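Local coordinates for protein Cys-Gly metallodipeptidase DUG1 (Saccharomyces cerevisiae, PDB 4G1P) that hydrolyses the dipeptide Cys-Gly as a zinc- or manganese-dependent homodimeric peptidase and serves as the catalytic component of the glutathione-degrading complex, at residues A[135-140]-A[200-205]. Numbering follows the deposited sequence.
Sequences VTDDTG and DNYWLG. With ZN (zinc ion), chain B.
The carboxylates of D138 and D200 lie stacked face over face, their planes 25° apart, while the two side chains cross at about a right angle; OD1 of D138 is 2.9 Å from OD1 of D200, two acceptors that share no hydrogen bond, like charges side by side. The Y202 ring meets T136 in two ways: the hydroxyl OG1 sits in plane at its edge, 3.8 Å from CE2, and the methyl CG2 approaches CE2 obliquely at 3.6 Å. Nearly upright to this ring, at 78°, stands the carboxylate of D137, whose CB rests 3.5 Å from the Y202 hydroxyl OH. With CG anti to the backbone N (chi1 180°), D137 presents its carboxylate to the metals, and its OD2 binds one zinc at 2.0 Å beside E172 and H450. D137 also joins D200 at the second zinc, making it the bridging aspartate of a dinuclear M20 centre; the cis peptide between D137 and D138 is a hallmark of that family. This is consistent with a second-shell residue helping to position the first: OD2 of D138 accepts the backbone N-H of H102, a probable zinc ligand, while its carboxylate lies against the ligand D200. Were D138 replaced by an alanine, the H102 amide would probably lose this acceptor and a gap would open against the D200 carboxylate. Two waters bridge the segments, one donating to T136 O (3.1 Å) and D200 OD1, the other to T136 OG1 and N201 O; OG1 also bonds D447. Residues 200-205 follow strand 195-198, whose parallel neighbour 96-102 supplies Y100 and H102 beside D200, whereas helix 135-154 packs V135 and T139 on helix 16-28, and Y202 reaches I236 of the second subunit.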
ATOM      1  N   VAL A 135     -17.388  16.310   6.770  1.00 13.63           N
ATOM      2  CA  VAL A 135     -18.189  17.262   7.521  1.00 15.81           C
ATOM      3  C   VAL A 135     -17.596  18.678   7.493  1.00 16.90           C
ATOM      4  O   VAL A 135     -18.332  19.656   7.460  1.00 16.22           O
ATOM      5  CB  VAL A 135     -18.516  16.778   8.952  1.00 15.24           C
ATOM      6  CG1 VAL A 135     -17.322  16.922   9.878  1.00 13.88           C
ATOM      7  CG2 VAL A 135     -19.706  17.549   9.485  1.00 15.24           C
ATOM      8  N   THR A 136     -16.270  18.784   7.460  1.00 16.98           N
ATOM      9  CA  THR A 136     -15.630  20.082   7.257  1.00 16.09           C
ATOM     10  C   THR A 136     -15.119  20.266   5.821  1.00 17.15           C
ATOM     11  O   THR A 136     -15.004  21.384   5.339  1.00 21.55           O
ATOM     12  CB  THR A 136     -14.478  20.338   8.261  1.00 16.88           C
ATOM     13  OG1 THR A 136     -14.249  21.742   8.375  1.00 16.39           O
ATOM     14  CG2 THR A 136     -13.189  19.684   7.804  1.00 16.65           C
ATOM     15  N   ASP A 137     -14.830  19.169   5.133  1.00 17.09           N
ATOM     16  CA  ASP A 137     -14.213  19.233   3.820  1.00 16.89           C
ATOM     17  C   ASP A 137     -14.977  18.306   2.892  1.00 17.42           C
ATOM     18  O   ASP A 137     -14.567  17.154   2.709  1.00 15.97           O
ATOM     19  CB  ASP A 137     -12.743  18.800   3.941  1.00 15.66           C
ATOM     20  CG  ASP A 137     -11.994  18.819   2.613  1.00 17.01           C
ATOM     21  OD1 ASP A 137     -12.508  19.372   1.625  1.00 18.47           O
ATOM     22  OD2 ASP A 137     -10.864  18.284   2.561  1.00 17.27           O
ATOM     23  N   ASP A 138     -16.068  18.782   2.286  1.00 15.50           N
ATOM     24  CA  ASP A 138     -16.492  20.181   2.284  1.00 16.21           C
ATOM     25  C   ASP A 138     -18.019  20.248   2.415  1.00 15.30           C
ATOM     26  O   ASP A 138     -18.637  21.249   2.068  1.00 12.50           O
ATOM     27  CB  ASP A 138     -16.068  20.829   0.951  1.00 17.33           C
ATOM     28  CG  ASP A 138     -16.330  22.352   0.891  1.00 19.97           C
ATOM     29  OD1 ASP A 138     -16.062  23.076   1.881  1.00 20.76           O
ATOM     30  OD2 ASP A 138     -16.799  22.823  -0.163  1.00 17.35           O
ATOM     31  N   THR A 139     -18.627  19.177   2.912  1.00 15.46           N
ATOM     32  CA  THR A 139     -20.090  19.061   2.885  1.00 15.19           C
ATOM     33  C   THR A 139     -20.826  19.964   3.911  1.00 15.72           C
ATOM     34  O   THR A 139     -21.875  20.532   3.611  1.00 14.10           O
ATOM     35  CB  THR A 139     -20.521  17.579   2.998  1.00 14.39           C
ATOM     36  OG1 THR A 139     -19.931  16.847   1.922  1.00 13.15           O
ATOM     37  CG2 THR A 139     -22.013  17.434   2.911  1.00 12.19           C
ATOM     38  N   GLY A 140     -20.266  20.102   5.107  1.00 13.92           N
ATOM     39  CA  GLY A 140     -20.790  21.056   6.063  1.00 14.13           C
ATOM     40  C   GLY A 140     -20.882  22.479   5.513  1.00 17.07           C
ATOM     41  O   GLY A 140     -21.972  23.067   5.484  1.00 14.39           O
ATOM     42  N   ASP A 200     -14.093  26.725   1.922  1.00 20.40           N
ATOM     43  CA  ASP A 200     -13.451  25.449   1.674  1.00 19.57           C
ATOM     44  C   ASP A 200     -12.063  25.397   2.294  1.00 20.49           C
ATOM     45  O   ASP A 200     -11.145  24.797   1.740  1.00 22.00           O
ATOM     46  CB  ASP A 200     -13.344  25.214   0.170  1.00 21.59           C
ATOM     47  CG  ASP A 200     -13.368  23.739  -0.201  1.00 23.68           C
ATOM     48  OD1 ASP A 200     -13.413  22.877   0.699  1.00 23.10           O
ATOM     49  OD2 ASP A 200     -13.332  23.436  -1.407  1.00 27.13           O
ATOM     50  N   ASN A 201     -11.904  26.053   3.432  1.00 19.99           N
ATOM     51  CA  ASN A 201     -10.693  25.926   4.219  1.00 18.66           C
ATOM     52  C   ASN A 201     -11.029  26.167   5.672  1.00 19.31           C
ATOM     53  O   ASN A 201     -12.177  26.025   6.052  1.00 20.43           O
ATOM     54  CB  ASN A 201      -9.590  26.859   3.716  1.00 23.89           C
ATOM     55  CG  ASN A 201      -9.916  28.321   3.922  1.00 27.63           C
ATOM     56  OD1 ASN A 201     -11.039  28.768   3.661  1.00 23.81           O
ATOM     57  ND2 ASN A 201      -8.935  29.077   4.412  1.00 22.37           N
ATOM     58  N   TYR A 202     -10.040  26.535   6.483  1.00 24.49           N
ATOM     59  CA  TYR A 202     -10.191  26.509   7.942  1.00 21.68           C
ATOM     60  C   TYR A 202      -9.500  27.690   8.565  1.00 20.13           C
ATOM     61  O   TYR A 202      -8.649  28.311   7.934  1.00 21.76           O
ATOM     62  CB  TYR A 202      -9.574  25.217   8.502  1.00 22.89           C
ATOM     63  CG  TYR A 202      -9.705  24.099   7.512  1.00 25.54           C
ATOM     64  CD1 TYR A 202      -8.724  23.885   6.543  1.00 24.70           C
ATOM     65  CD2 TYR A 202     -10.847  23.310   7.482  1.00 20.32           C
ATOM     66  CE1 TYR A 202      -8.870  22.887   5.592  1.00 27.29           C
ATOM     67  CE2 TYR A 202     -10.996  22.313   6.543  1.00 22.83           C
ATOM     68  CZ  TYR A 202     -10.010  22.101   5.599  1.00 26.00           C
ATOM     69  OH  TYR A 202     -10.165  21.106   4.654  1.00 29.00           O
ATOM     70  N   TRP A 203      -9.855  27.982   9.815  1.00 21.01           N
ATOM     71  CA  TRP A 203      -9.117  28.946  10.616  1.00 17.97           C
ATOM     72  C   TRP A 203      -7.713  28.433  10.722  1.00 20.54           C
ATOM     73  O   TRP A 203      -7.475  27.232  10.622  1.00 21.68           O
ATOM     74  CB  TRP A 203      -9.671  29.027  12.034  1.00 18.32           C
ATOM     75  CG  TRP A 203     -11.031  29.586  12.146  1.00 17.72           C
ATOM     76  CD1 TRP A 203     -11.808  30.062  11.134  1.00 17.55           C
ATOM     77  CD2 TRP A 203     -11.792  29.739  13.348  1.00 19.32           C
ATOM     78  NE1 TRP A 203     -13.015  30.497  11.631  1.00 19.55           N
ATOM     79  CE2 TRP A 203     -13.030  30.309  12.989  1.00 19.70           C
ATOM     80  CE3 TRP A 203     -11.551  29.443  14.691  1.00 19.81           C
ATOM     81  CZ2 TRP A 203     -14.018  30.600  13.926  1.00 16.75           C
ATOM     82  CZ3 TRP A 203     -12.534  29.729  15.618  1.00 17.79           C
ATOM     83  CH2 TRP A 203     -13.751  30.303  15.230  1.00 18.72           C
ATOM     84  N   LEU A 204      -6.783  29.339  10.950  1.00 22.46           N
ATOM     85  CA  LEU A 204      -5.397  28.965  11.171  1.00 22.30           C
ATOM     86  C   LEU A 204      -5.249  28.042  12.385  1.00 21.86           C
ATOM     87  O   LEU A 204      -4.526  27.044  12.355  1.00 26.72           O
ATOM     88  CB  LEU A 204      -4.582  30.236  11.387  1.00 23.86           C
ATOM     89  CG  LEU A 204      -3.134  30.039  11.792  1.00 25.49           C
ATOM     90  CD1 LEU A 204      -2.423  29.355  10.656  1.00 24.34           C
ATOM     91  CD2 LEU A 204      -2.526  31.400  12.101  1.00 31.15           C
ATOM     92  N   GLY A 205      -5.936  28.398  13.458  1.00 18.63           N
ATOM     93  CA  GLY A 205      -5.803  27.701  14.718  1.00 19.55           C
ATOM     94  C   GLY A 205      -7.192  27.331  15.156  1.00 20.96           C
ATOM     95  O   GLY A 205      -8.057  27.091  14.311  1.00 20.78           O
TER
HETATM   96 ZN    ZN B 501     -10.058  17.850   0.757  1.00 21.94          ZN
HETATM   97  O   HOH W   1     -14.520  24.415   7.325  1.00 19.36           O
HETATM   98  O   HOH W   2     -12.761  22.609   3.639  1.00 25.00           O